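Local coordinates for probable porin (Pseudomonas aeruginosa, PDB 2Y0H), which probably acts as a porin, an 18-stranded outer-membrane beta-barrel of the OprD family that lets small solutes cross the membrane, at residues 228-233 and 247-252; 264-269 and 284-289; 271-276 and 295-300. All coordinates share one frame; numbering follows the deposited sequence.

Interaction 1. Residues 228-233 and 247-252. With C8E ((hydroxyethyloxy)tri(ethyloxy)octane), chain M.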
# COMPACT_ATOMS: atom_id res chain seq x y z
N ARG A 228 1.21 8.98 12.79
CA ARG A 228 1.45 7.54 12.84
C ARG A 228 2.70 7.18 13.63
O ARG A 228 3.73 7.84 13.55
CB ARG A 228 1.59 6.97 11.42
CG ARG A 228 0.38 7.18 10.55
CD ARG A 228 0.60 6.62 9.15
NE ARG A 228 -0.42 7.11 8.23
CZ ARG A 228 -0.44 6.85 6.93
NH1 ARG A 228 0.50 6.08 6.39
NH2 ARG A 228 -1.40 7.37 6.17
N TYR A 229 2.61 6.08 14.38
CA TYR A 229 3.76 5.61 15.14
C TYR A 229 3.87 4.09 15.07
O TYR A 229 2.89 3.37 15.31
CB TYR A 229 3.69 6.09 16.59
CG TYR A 229 4.82 5.60 17.48
CD1 TYR A 229 6.12 6.06 17.32
CD2 TYR A 229 4.58 4.68 18.49
CE1 TYR A 229 7.16 5.61 18.14
CE2 TYR A 229 5.61 4.22 19.31
CZ TYR A 229 6.89 4.70 19.13
OH TYR A 229 7.91 4.25 19.95
N PHE A 230 5.05 3.61 14.75
CA PHE A 230 5.30 2.18 14.75
C PHE A 230 6.46 1.89 15.70
O PHE A 230 7.48 2.58 15.69
CB PHE A 230 5.71 1.69 13.36
CG PHE A 230 4.61 1.74 12.31
CD1 PHE A 230 3.78 0.65 12.09
CD2 PHE A 230 4.49 2.85 11.47
CE1 PHE A 230 2.82 0.68 11.08
CE2 PHE A 230 3.53 2.89 10.45
CZ PHE A 230 2.69 1.81 10.26
N ASP A 231 6.33 0.83 16.48
CA ASP A 231 7.43 0.33 17.29
C ASP A 231 7.66 -1.13 16.87
O ASP A 231 6.75 -1.96 16.97
CB ASP A 231 7.05 0.43 18.78
CG ASP A 231 8.25 0.28 19.71
OD1 ASP A 231 9.06 -0.63 19.51
OD2 ASP A 231 8.38 1.09 20.65
N SER A 232 8.87 -1.43 16.41
CA SER A 232 9.22 -2.75 15.87
C SER A 232 10.39 -3.37 16.65
O SER A 232 11.43 -2.74 16.82
CB SER A 232 9.65 -2.62 14.40
OG SER A 232 8.58 -2.20 13.57
N GLY A 233 10.23 -4.61 17.07
CA GLY A 233 11.31 -5.34 17.72
C GLY A 233 11.32 -6.78 17.26
O GLY A 233 10.50 -7.20 16.44
N ASN A 247 9.32 4.23 14.24
CA ASN A 247 8.98 4.98 13.04
C ASN A 247 7.92 6.01 13.41
O ASN A 247 6.79 5.63 13.75
CB ASN A 247 8.46 4.00 11.97
CG ASN A 247 7.86 4.71 10.75
OD1 ASN A 247 7.69 5.93 10.73
ND2 ASN A 247 7.54 3.92 9.72
N LEU A 248 8.29 7.30 13.39
CA LEU A 248 7.36 8.42 13.63
C LEU A 248 7.12 9.18 12.33
O LEU A 248 8.06 9.74 11.74
CB LEU A 248 7.92 9.40 14.65
CG LEU A 248 8.16 9.00 16.11
CD1 LEU A 248 8.78 7.63 16.22
CD2 LEU A 248 9.06 10.04 16.77
N ASN A 249 5.88 9.23 11.87
CA ASN A 249 5.58 9.94 10.64
C ASN A 249 4.19 10.55 10.67
O ASN A 249 3.27 10.00 11.29
CB ASN A 249 5.79 9.05 9.40
CG ASN A 249 4.78 7.91 9.31
OD1 ASN A 249 3.76 8.04 8.64
ND2 ASN A 249 5.07 6.80 9.97
N ALA A 250 4.05 11.69 10.01
CA ALA A 250 2.80 12.44 10.02
C ALA A 250 2.58 13.14 8.68
O ALA A 250 3.53 13.61 8.06
CB ALA A 250 2.77 13.45 11.17
N MET A 251 1.34 13.19 8.25
CA MET A 251 0.98 13.97 7.07
C MET A 251 -0.08 15.00 7.45
O MET A 251 -1.12 14.63 7.97
CB MET A 251 0.45 13.05 5.96
CG MET A 251 0.32 13.72 4.61
SD MET A 251 1.91 13.84 3.80
CE MET A 251 1.72 12.65 2.49
N LEU A 252 0.22 16.28 7.22
CA LEU A 252 -0.74 17.37 7.40
C LEU A 252 -1.21 17.87 6.04
O LEU A 252 -0.40 18.31 5.23
CB LEU A 252 -0.10 18.53 8.15
CG LEU A 252 -0.36 18.67 9.65
CD1 LEU A 252 -1.78 19.12 9.88
CD2 LEU A 252 -0.06 17.36 10.37
C1 C8E M . 7.29 13.15 13.87
C2 C8E M . 5.99 12.45 13.45
C3 C8E M . 4.85 12.80 14.40
C4 C8E M . 4.72 11.77 15.51
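Arg228 and Asn249 exchange two backbone hydrogen bonds: Arg228 N donates to Asn249 O at 2.7 Å, and Asn249 N returns a nearly straight bond to Arg228 O (176° at the hydrogen). Phe230 and Asn247 form the next hydrogen-bonded pair, with Phe230 N to Asn247 O at 2.8 Å and Asn247 N to Phe230 O at 2.9 Å. Within one strand, Asn249 ND2 meets Asn247 OD1 at 2.9 Å, from above the plane of that amide. Asn249 OD1 accepts the backbone N-H of Ala286, so both ends of this buried amide are engaged and its rotation is fixed. These pairs belong to a beta hairpin in the wall of the OprD-type barrel, with Arg228, Phe230, Asn247 and Asn249 on its lumenal face. The extended Arg228 chain passes Asn249, CD lying 3.5 Å from OD1, and carries the guanidinium to a salt bridge with Asp226 and a cation-pi contact with the Tyr284 ring. Phe230 lies alongside Asn247, ring and amide planes 37° apart, CD2 3.7 Å from ND2. Tyr229 and Leu248, a non-hydrogen-bonded pair, occupy the opposite face, which carries bound detergent and probably faces lipid; an aliphatic leucine and a largely apolar tyrosine ring suit it. With chi1 178° the Tyr229 ring lies side by side with Leu248, whose CD1 crowds its edge at a doubtfully short 3.2 Å from CE1. Carbon C2 of the C8E detergent rests 3.6 Å from Leu248 C.

Interaction 2. Residues 264-269 and 284-289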
# COMPACT_ATOMS: atom_id res chain seq x y z
N GLY A 264 4.66 16.54 5.02
CA GLY A 264 4.91 15.30 5.71
C GLY A 264 6.25 15.33 6.40
O GLY A 264 7.22 15.91 5.89
N VAL A 265 6.31 14.74 7.58
CA VAL A 265 7.56 14.53 8.29
C VAL A 265 7.63 13.07 8.69
O VAL A 265 6.62 12.46 9.02
CB VAL A 265 7.69 15.43 9.55
CG1 VAL A 265 7.78 16.87 9.17
CG2 VAL A 265 6.52 15.20 10.50
N GLN A 266 8.84 12.52 8.70
CA GLN A 266 9.05 11.10 8.93
C GLN A 266 10.43 10.92 9.55
O GLN A 266 11.40 11.56 9.13
CB GLN A 266 8.95 10.33 7.61
CG GLN A 266 9.01 8.80 7.69
CD GLN A 266 8.36 8.16 6.47
OE1 GLN A 266 7.13 8.24 6.29
NE2 GLN A 266 9.18 7.55 5.60
N LYS A 267 10.52 10.04 10.53
CA LYS A 267 11.76 9.85 11.26
C LYS A 267 11.97 8.38 11.66
O LYS A 267 11.16 7.80 12.37
CB LYS A 267 11.74 10.77 12.48
CG LYS A 267 12.99 10.78 13.32
CD LYS A 267 12.87 11.84 14.44
CE LYS A 267 12.73 13.28 13.88
NZ LYS A 267 11.38 13.62 13.31
N MET A 268 13.05 7.78 11.16
CA MET A 268 13.47 6.44 11.58
C MET A 268 14.40 6.56 12.78
O MET A 268 15.35 7.34 12.77
CB MET A 268 14.21 5.72 10.44
CG MET A 268 13.44 5.59 9.13
SD MET A 268 11.94 4.57 9.31
CE MET A 268 10.69 5.85 9.16
N ILE A 269 14.12 5.78 13.82
CA ILE A 269 14.93 5.76 15.02
C ILE A 269 15.35 4.34 15.33
O ILE A 269 14.51 3.42 15.31
CB ILE A 269 14.15 6.32 16.21
CG1 ILE A 269 13.65 7.74 15.88
CG2 ILE A 269 15.01 6.30 17.47
CD1 ILE A 269 12.47 8.20 16.72
N TYR A 284 3.30 1.53 5.40
CA TYR A 284 2.20 2.44 5.63
C TYR A 284 2.72 3.75 6.25
O TYR A 284 2.54 4.00 7.44
CB TYR A 284 1.17 1.76 6.55
CG TYR A 284 -0.14 2.49 6.66
CD1 TYR A 284 -0.95 2.68 5.54
CD2 TYR A 284 -0.57 3.01 7.87
CE1 TYR A 284 -2.16 3.36 5.64
CE2 TYR A 284 -1.78 3.68 7.98
CZ TYR A 284 -2.57 3.85 6.87
OH TYR A 284 -3.77 4.52 6.97
N VAL A 285 3.38 4.58 5.44
CA VAL A 285 4.11 5.74 5.93
C VAL A 285 3.83 7.02 5.14
O VAL A 285 3.66 6.99 3.93
CB VAL A 285 5.63 5.50 5.95
CG1 VAL A 285 5.96 4.25 6.77
CG2 VAL A 285 6.19 5.39 4.53
N ALA A 286 3.80 8.13 5.86
CA ALA A 286 3.58 9.46 5.28
C ALA A 286 4.43 9.77 4.04
O ALA A 286 3.90 10.20 3.03
CB ALA A 286 3.80 10.53 6.34
N ASN A 287 5.73 9.55 4.12
CA ASN A 287 6.63 9.98 3.05
C ASN A 287 6.91 8.92 1.98
O ASN A 287 7.91 9.00 1.26
CB ASN A 287 7.91 10.58 3.63
CG ASN A 287 7.66 11.95 4.27
OD1 ASN A 287 6.53 12.43 4.27
ND2 ASN A 287 8.71 12.57 4.83
N LEU A 288 6.03 7.94 1.88
CA LEU A 288 6.13 6.94 0.83
C LEU A 288 6.09 7.59 -0.54
O LEU A 288 5.23 8.42 -0.80
CB LEU A 288 4.97 5.94 0.94
CG LEU A 288 4.88 5.00 -0.26
CD1 LEU A 288 5.93 3.92 -0.10
CD2 LEU A 288 3.49 4.39 -0.40
N MET A 289 7.01 7.21 -1.41
CA MET A 289 7.06 7.78 -2.76
C MET A 289 6.99 6.68 -3.83
O MET A 289 6.99 5.50 -3.51
CB MET A 289 8.34 8.62 -2.93
CG MET A 289 8.35 9.85 -2.04
SD MET A 289 7.28 11.14 -2.71
CE MET A 289 8.40 11.82 -3.96
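Gln266 of strand 259-269 reaches across to Asn287, which lies in a type I beta turn running from Val285 to Leu288; the shortest CA-CA distance between the two segments is 6.0 Å, from Gly264 to Ala286. The turn belongs to the long loop between strands 259-269 and 300-309, which folds back against the inside of the barrel wall; such inward-folded loops narrow the channel in OprD-family porins, and this one probably does likewise. Gln266 makes the polar link. A chi1 of -175° throws its chain out from the strand, and the chain continues extended, long enough to bring the carboxamide to the turn. There OE1 receives the N-H of Asn287 at 2.9 Å in a nearly straight bond, the donor standing about 45° above the carbonyl plane. At the other end of the amide, NE2 donates to Phe294 O, so a glutamine, with donor and acceptor on one flat group, joins two parts of the same loop to the wall. Val285 crosses the glutamine at about a right angle: its CB closes on Gln266 OE1 at 3.1 Å, a tight contact, and CG2 lies near both OE1 and NE2, so the branched side chain covers the amide from the side. Asn287 slides past Gln266 in the opposite direction, the two amide planes 32° apart and ND2 3.6 Å from Gln266 CB. Its amide is likewise held at both ends, OD1 by Gln303 NE2 and ND2 by Ser301 OG, on the neighbouring strand 300-309. Glycine suits position 264 because its bare backbone lets this carboxamide come close: Asn287 OD1 sits 3.6 Å from Gly264 CA.

Interaction 3. Residues 271-276 and 295-300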
# COMPACT_ATOMS: atom_id res chain seq x y z
N ASN A 271 18.73 1.28 14.90
CA ASN A 271 19.71 1.00 13.86
C ASN A 271 19.16 0.33 12.59
O ASN A 271 19.89 0.20 11.61
CB ASN A 271 20.94 0.26 14.40
CG ASN A 271 20.74 -1.21 14.45
OD1 ASN A 271 19.74 -1.68 15.00
ND2 ASN A 271 21.66 -1.97 13.85
N ASP A 272 17.88 -0.05 12.60
CA ASP A 272 17.26 -0.70 11.44
C ASP A 272 16.33 0.19 10.60
O ASP A 272 15.72 1.13 11.10
CB ASP A 272 16.49 -1.96 11.87
CG ASP A 272 17.41 -3.05 12.37
OD1 ASP A 272 18.47 -3.24 11.74
OD2 ASP A 272 17.08 -3.71 13.39
N ALA A 273 16.23 -0.14 9.32
CA ALA A 273 15.17 0.40 8.49
C ALA A 273 13.82 -0.08 9.03
O ALA A 273 13.75 -1.06 9.76
CB ALA A 273 15.35 -0.06 7.04
N PHE A 274 12.75 0.61 8.65
CA PHE A 274 11.40 0.19 8.98
C PHE A 274 11.08 -1.18 8.38
O PHE A 274 11.14 -1.36 7.16
CB PHE A 274 10.40 1.24 8.48
CG PHE A 274 8.98 0.92 8.81
CD1 PHE A 274 8.58 0.74 10.14
CD2 PHE A 274 8.02 0.79 7.80
CE1 PHE A 274 7.26 0.45 10.45
CE2 PHE A 274 6.69 0.50 8.09
CZ PHE A 274 6.31 0.33 9.43
N PRO A 275 10.73 -2.16 9.23
CA PRO A 275 10.40 -3.51 8.76
C PRO A 275 9.07 -3.57 8.03
O PRO A 275 8.05 -3.13 8.57
CB PRO A 275 10.32 -4.33 10.05
CG PRO A 275 11.04 -3.48 11.09
CD PRO A 275 10.77 -2.08 10.70
N VAL A 276 9.09 -4.09 6.80
CA VAL A 276 7.87 -4.48 6.09
C VAL A 276 8.03 -5.91 5.64
O VAL A 276 9.16 -6.39 5.47
CB VAL A 276 7.58 -3.59 4.86
CG1 VAL A 276 7.04 -2.24 5.30
CG2 VAL A 276 8.84 -3.42 4.00
N THR A 295 12.57 5.11 4.42
CA THR A 295 12.55 4.43 5.71
C THR A 295 13.89 3.75 5.98
O THR A 295 13.94 2.75 6.70
CB THR A 295 11.42 3.38 5.76
OG1 THR A 295 11.51 2.51 4.62
CG2 THR A 295 10.04 4.07 5.79
N ARG A 296 14.96 4.29 5.42
CA ARG A 296 16.30 3.70 5.58
C ARG A 296 16.80 3.96 7.00
O ARG A 296 16.27 4.82 7.70
CB ARG A 296 17.26 4.26 4.53
CG ARG A 296 16.92 3.78 3.12
CD ARG A 296 17.61 4.60 2.05
NE ARG A 296 19.05 4.36 2.03
CZ ARG A 296 19.85 4.75 1.05
NH1 ARG A 296 19.35 5.40 0.00
NH2 ARG A 296 21.15 4.49 1.10
N PRO A 297 17.83 3.20 7.44
CA PRO A 297 18.20 3.31 8.86
C PRO A 297 18.51 4.76 9.27
O PRO A 297 19.29 5.44 8.59
CB PRO A 297 19.45 2.43 8.97
CG PRO A 297 19.38 1.49 7.77
CD PRO A 297 18.70 2.27 6.69
N GLN A 298 17.87 5.24 10.33
CA GLN A 298 18.08 6.59 10.85
C GLN A 298 17.67 7.76 9.95
O GLN A 298 18.02 8.91 10.22
CB GLN A 298 19.54 6.77 11.30
CG GLN A 298 19.92 5.87 12.45
CD GLN A 298 21.36 6.06 12.89
OE1 GLN A 298 22.28 5.59 12.23
NE2 GLN A 298 21.55 6.75 14.01
N GLU A 299 16.91 7.50 8.89
CA GLU A 299 16.57 8.56 7.96
C GLU A 299 15.52 9.54 8.48
O GLU A 299 14.51 9.15 9.03
CB GLU A 299 16.10 7.96 6.64
CG GLU A 299 15.88 8.99 5.55
CD GLU A 299 15.67 8.31 4.21
OE1 GLU A 299 15.44 7.09 4.22
OE2 GLU A 299 15.72 8.98 3.16
N LYS A 300 15.79 10.83 8.29
CA LYS A 300 14.82 11.88 8.60
C LYS A 300 14.41 12.52 7.28
O LYS A 300 15.26 12.86 6.47
CB LYS A 300 15.45 12.96 9.48
CG LYS A 300 15.81 12.53 10.90
CD LYS A 300 16.76 13.56 11.51
CE LYS A 300 17.06 13.27 12.98
NZ LYS A 300 18.34 13.90 13.43
O HOH W 1 16.51 3.59 12.05
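Phe274 N donates to Thr295 O at 3.1 Å, in the plane of the carbonyl, and this is the direct hydrogen bond between the two loop segments. Ala273 CB presses on the same oxygen from 3.2 Å, small enough not to push the backbones apart. Beside it the Pro297 ring packs on the chain, its CD against Ala273 CB and its CB 3.5 Å from Asn271 O. Phe274 CB meets Thr295 CB at 3.6 Å, while the phenyl ring leads away to Phe230. A water widens the link, donating to Asp272 O at 2.8 Å and accepting from Gln298 N at 2.7 Å. Behind these contacts stands a type II turn, with Pro297 well suited to its second position and Gln298 taking the positive phi of the third. Its ends grip each other: Glu299 N donates to Arg296 O (3.0 Å), and Glu299 OE1 accepts Arg296 N (3.1 Å). Arg296 NH1 forms a salt bridge with Glu341 OE1. Asp272 OD2 accepts the backbone N-H of Asp244, and Thr295 OG1 is held by Thr293 OG1. Such pinning of a long loop is consistent with the inward-folded loops of OprD-family barrels.

From the N terminus, interaction 1 comes first, pairing strands 221-234 and 244-256 and closing the hairpin connection between them. The chain then returns along strand 259-269, the next neighbour in the sheet, which opens interaction 2. The partner segment of interaction 2, 284-289, lies in the long loop before strand 300-309. Interaction 3 starts at 271-276, within the span of interaction 2, and ends at 295-300, beyond it, so the two cross instead of nesting. Together they fix the beginning, middle and end of the loop. The three also touch: Leu248 O meets Lys267 N between neighbouring strands, Phe230 CE2 packs on Tyr284 O, and Met268 SD on Thr295 CA, setting the loop against the wall.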